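Local coordinates for Peptide/nickel transport system substrate-binding protein (Listeria monocytogenes serotype 1/2a, PDB 5KZT), which binds peptide and, as an OppA-type substrate-binding protein, probably serves peptide uptake across the membrane, at residues A84-G89 and F166-E171. Numbering follows the deposited sequence.
Sequences AKWSNG and FFPLNE
Trp86 and Asn170 bring the two loops together with their CA atoms still 7.9 Å apart, and the Trp86 indole bridges the gap to the Pro168-Asn170 backbone and the Asn170 side chain. Residues 84-89 include a type I beta turn from Trp86 to Gly89, closed by the hydrogen bond from Gly89 N to Trp86 O at 2.8 Å; residues 166-171 run extended from Phe167 through Asn170 into helix 171-177. Asn170 CB sits over one face of the five-membered indole ring, 4.0 Å from its centroid and 16° off the normal, a CH-pi contact. The amide continues over the same face, ND2 lying 3.5 Å from Trp86 CD1, but stands nearly upright on the indole, the planes 78° apart, and does not stack flat. At the far end of the six-membered ring, Trp86 CH2 meets Pro168 O edge-on at 3.4 Å; CZ2 lies by the Leu169-Asn170 peptide, which is oblique to the ring, with Pro168 CB a looser apolar neighbour. Both loops belong to the family 5 solute-binding fold and meet beside helix 94-105: Trp86 NE1 bonds to Asp96 OD2, which helps hold the indole in place, while the Pro168 side chain packs on Asp96 and Tyr97 and the backbone of Leu169 pairs with that of Asp96. Asn170 is the N-cap of helix 171-177. Its CG, anti to the backbone N (chi1 -175°), carries OD1 to the amide N of Phe173, and ND2 bonds to Asp90 OD2, so both ends of the amide are gripped while its CB rests on the indole. Asn88 reaches the same cap through a water, which accepts from Asn88 ND2 at 3.2 Å and donates to Asn170 OD1 at 2.9 Å; Asn88 OD1 accepts a hydrogen bond from the backbone N of Asp90.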
ATOM      1  N   ALA A  84      -7.120  19.843 -19.616  1.00 27.36           N
ATOM      2  CA  ALA A  84      -7.196  18.447 -19.200  1.00 26.57           C
ATOM      3  C   ALA A  84      -8.495  17.796 -19.702  1.00 26.91           C
ATOM      4  O   ALA A  84      -9.593  18.369 -19.582  1.00 27.32           O
ATOM      5  CB  ALA A  84      -7.075  18.338 -17.695  1.00 25.61           C
ATOM      6  N   LYS A  85      -8.341  16.613 -20.288  1.00 26.32           N
ATOM      7  CA  LYS A  85      -9.433  15.866 -20.866  1.00 26.65           C
ATOM      8  C   LYS A  85      -9.464  14.425 -20.373  1.00 25.06           C
ATOM      9  O   LYS A  85      -8.431  13.839 -20.023  1.00 24.49           O
ATOM     10  CB  LYS A  85      -9.304  15.873 -22.376  1.00 28.87           C
ATOM     11  CG  LYS A  85      -9.759  17.165 -23.008  1.00 30.97           C
ATOM     12  CD  LYS A  85      -9.692  17.102 -24.526  1.00 33.28           C
ATOM     13  CE  LYS A  85      -9.762  18.493 -25.138  1.00 35.13           C
ATOM     14  NZ  LYS A  85     -10.793  19.369 -24.498  1.00 35.49           N
ATOM     15  N   TRP A  86     -10.669  13.879 -20.325  1.00 24.30           N
ATOM     16  CA  TRP A  86     -10.877  12.441 -20.196  1.00 23.46           C
ATOM     17  C   TRP A  86     -10.645  11.768 -21.543  1.00 24.38           C
ATOM     18  O   TRP A  86     -10.721  12.422 -22.597  1.00 25.44           O
ATOM     19  CB  TRP A  86     -12.291  12.156 -19.710  1.00 23.05           C
ATOM     20  CG  TRP A  86     -12.516  12.575 -18.292  1.00 21.53           C
ATOM     21  CD1 TRP A  86     -13.216  13.658 -17.852  1.00 21.59           C
ATOM     22  CD2 TRP A  86     -12.019  11.912 -17.126  1.00 20.31           C
ATOM     23  NE1 TRP A  86     -13.179  13.719 -16.477  1.00 20.67           N
ATOM     24  CE2 TRP A  86     -12.479  12.636 -16.005  1.00 19.77           C
ATOM     25  CE3 TRP A  86     -11.252  10.745 -16.919  1.00 19.63           C
ATOM     26  CZ2 TRP A  86     -12.175  12.254 -14.687  1.00 18.77           C
ATOM     27  CZ3 TRP A  86     -10.947  10.365 -15.611  1.00 18.51           C
ATOM     28  CH2 TRP A  86     -11.404  11.127 -14.512  1.00 18.15           C
ATOM     29  N   SER A  87     -10.372  10.460 -21.507  1.00 23.99           N
ATOM     30  CA  SER A  87     -10.060   9.694 -22.718  1.00 24.79           C
ATOM     31  C   SER A  87     -11.236   9.552 -23.703  1.00 26.04           C
ATOM     32  O   SER A  87     -11.035   9.105 -24.833  1.00 26.69           O
ATOM     33  CB  SER A  87      -9.512   8.318 -22.338  1.00 24.06           C
ATOM     34  OG  SER A  87     -10.382   7.648 -21.442  1.00 23.40           O
ATOM     35  N   ASN A  88     -12.449   9.922 -23.276  1.00 26.55           N
ATOM     36  CA  ASN A  88     -13.611  10.069 -24.170  1.00 28.21           C
ATOM     37  C   ASN A  88     -13.811  11.514 -24.666  1.00 29.43           C
ATOM     38  O   ASN A  88     -14.856  11.840 -25.241  1.00 30.94           O
ATOM     39  CB  ASN A  88     -14.894   9.536 -23.484  1.00 28.13           C
ATOM     40  CG  ASN A  88     -15.370  10.396 -22.304  1.00 27.14           C
ATOM     41  OD1 ASN A  88     -14.696  11.326 -21.869  1.00 26.16           O
ATOM     42  ND2 ASN A  88     -16.560  10.078 -21.793  1.00 27.21           N
ATOM     43  N   GLY A  89     -12.840  12.398 -24.432  1.00 29.29           N
ATOM     44  CA  GLY A  89     -12.970  13.794 -24.837  1.00 30.25           C
ATOM     45  C   GLY A  89     -13.672  14.749 -23.875  1.00 30.10           C
ATOM     46  O   GLY A  89     -13.524  15.958 -24.038  1.00 30.37           O
ATOM     47  N   PHE A 166      -8.020  10.496  -4.002  1.00 13.16           N
ATOM     48  CA  PHE A 166      -8.328  11.906  -4.227  1.00 13.37           C
ATOM     49  C   PHE A 166      -8.309  12.309  -5.720  1.00 13.77           C
ATOM     50  O   PHE A 166      -8.483  13.472  -6.038  1.00 13.75           O
ATOM     51  CB  PHE A 166      -7.320  12.767  -3.451  1.00 13.31           C
ATOM     52  CG  PHE A 166      -7.452  12.649  -1.966  1.00 13.30           C
ATOM     53  CD1 PHE A 166      -6.973  11.540  -1.291  1.00 13.26           C
ATOM     54  CD2 PHE A 166      -8.084  13.652  -1.232  1.00 13.30           C
ATOM     55  CE1 PHE A 166      -7.121  11.442   0.106  1.00 13.22           C
ATOM     56  CE2 PHE A 166      -8.216  13.548   0.160  1.00 13.45           C
ATOM     57  CZ  PHE A 166      -7.742  12.445   0.810  1.00 13.12           C
ATOM     58  N   PHE A 167      -8.123  11.352  -6.631  1.00 13.82           N
ATOM     59  CA  PHE A 167      -8.209  11.628  -8.066  1.00 14.53           C
ATOM     60  C   PHE A 167      -9.663  11.918  -8.443  1.00 15.03           C
ATOM     61  O   PHE A 167     -10.565  11.398  -7.799  1.00 15.02           O
ATOM     62  CB  PHE A 167      -7.714  10.428  -8.873  1.00 14.57           C
ATOM     63  CG  PHE A 167      -6.219  10.193  -8.813  1.00 14.69           C
ATOM     64  CD1 PHE A 167      -5.362  10.959  -8.007  1.00 14.66           C
ATOM     65  CD2 PHE A 167      -5.674   9.157  -9.556  1.00 14.79           C
ATOM     66  CE1 PHE A 167      -4.006  10.706  -7.971  1.00 15.15           C
ATOM     67  CE2 PHE A 167      -4.314   8.904  -9.531  1.00 15.24           C
ATOM     68  CZ  PHE A 167      -3.475   9.672  -8.741  1.00 15.17           C
ATOM     69  N   PRO A 168      -9.888  12.707  -9.515  1.00 15.45           N
ATOM     70  CA  PRO A 168     -11.232  12.921 -10.042  1.00 15.90           C
ATOM     71  C   PRO A 168     -11.797  11.693 -10.755  1.00 16.30           C
ATOM     72  O   PRO A 168     -11.044  10.791 -11.152  1.00 15.77           O
ATOM     73  CB  PRO A 168     -11.041  14.077 -11.013  1.00 16.43           C
ATOM     74  CG  PRO A 168      -9.649  13.890 -11.526  1.00 16.47           C
ATOM     75  CD  PRO A 168      -8.857  13.294 -10.394  1.00 15.69           C
ATOM     76  N   LEU A 169     -13.127  11.645 -10.838  1.00 17.01           N
ATOM     77  CA  LEU A 169     -13.852  10.638 -11.605  1.00 17.86           C
ATOM     78  C   LEU A 169     -14.946  11.314 -12.417  1.00 18.77           C
ATOM     79  O   LEU A 169     -15.521  12.317 -11.990  1.00 18.68           O
ATOM     80  CB  LEU A 169     -14.461   9.586 -10.675  1.00 18.03           C
ATOM     81  CG  LEU A 169     -13.442   8.663 -10.004  1.00 17.72           C
ATOM     82  CD1 LEU A 169     -14.120   7.865  -8.897  1.00 17.97           C
ATOM     83  CD2 LEU A 169     -12.781   7.738 -11.025  1.00 18.16           C
ATOM     84  N   ASN A 170     -15.207  10.748 -13.590  1.00 19.20           N
ATOM     85  CA  ASN A 170     -16.253  11.200 -14.476  1.00 20.55           C
ATOM     86  C   ASN A 170     -17.594  10.599 -14.060  1.00 20.73           C
ATOM     87  O   ASN A 170     -17.868   9.451 -14.357  1.00 20.70           O
ATOM     88  CB  ASN A 170     -15.891  10.797 -15.905  1.00 21.36           C
ATOM     89  CG  ASN A 170     -16.869  11.332 -16.930  1.00 22.85           C
ATOM     90  OD1 ASN A 170     -18.058  10.988 -16.945  1.00 23.43           O
ATOM     91  ND2 ASN A 170     -16.359  12.177 -17.810  1.00 23.47           N
ATOM     92  N   GLU A 171     -18.442  11.389 -13.394  1.00 21.62           N
ATOM     93  CA  GLU A 171     -19.691  10.874 -12.811  1.00 22.20           C
ATOM     94  C   GLU A 171     -20.579  10.191 -13.842  1.00 23.87           C
ATOM     95  O   GLU A 171     -21.147   9.126 -13.580  1.00 24.14           O
ATOM     96  CB  GLU A 171     -20.482  11.977 -12.120  1.00 22.76           C
ATOM     97  CG  GLU A 171     -21.821  11.513 -11.548  1.00 23.45           C
ATOM     98  CD  GLU A 171     -22.484  12.542 -10.668  1.00 24.13           C
ATOM     99  OE1 GLU A 171     -21.971  13.659 -10.527  1.00 24.19           O
ATOM    100  OE2 GLU A 171     -23.547  12.231 -10.128  1.00 25.06           O
TER
HETATM  101  O   HOH W   1     -18.875  10.621 -19.708  1.00 38.54           O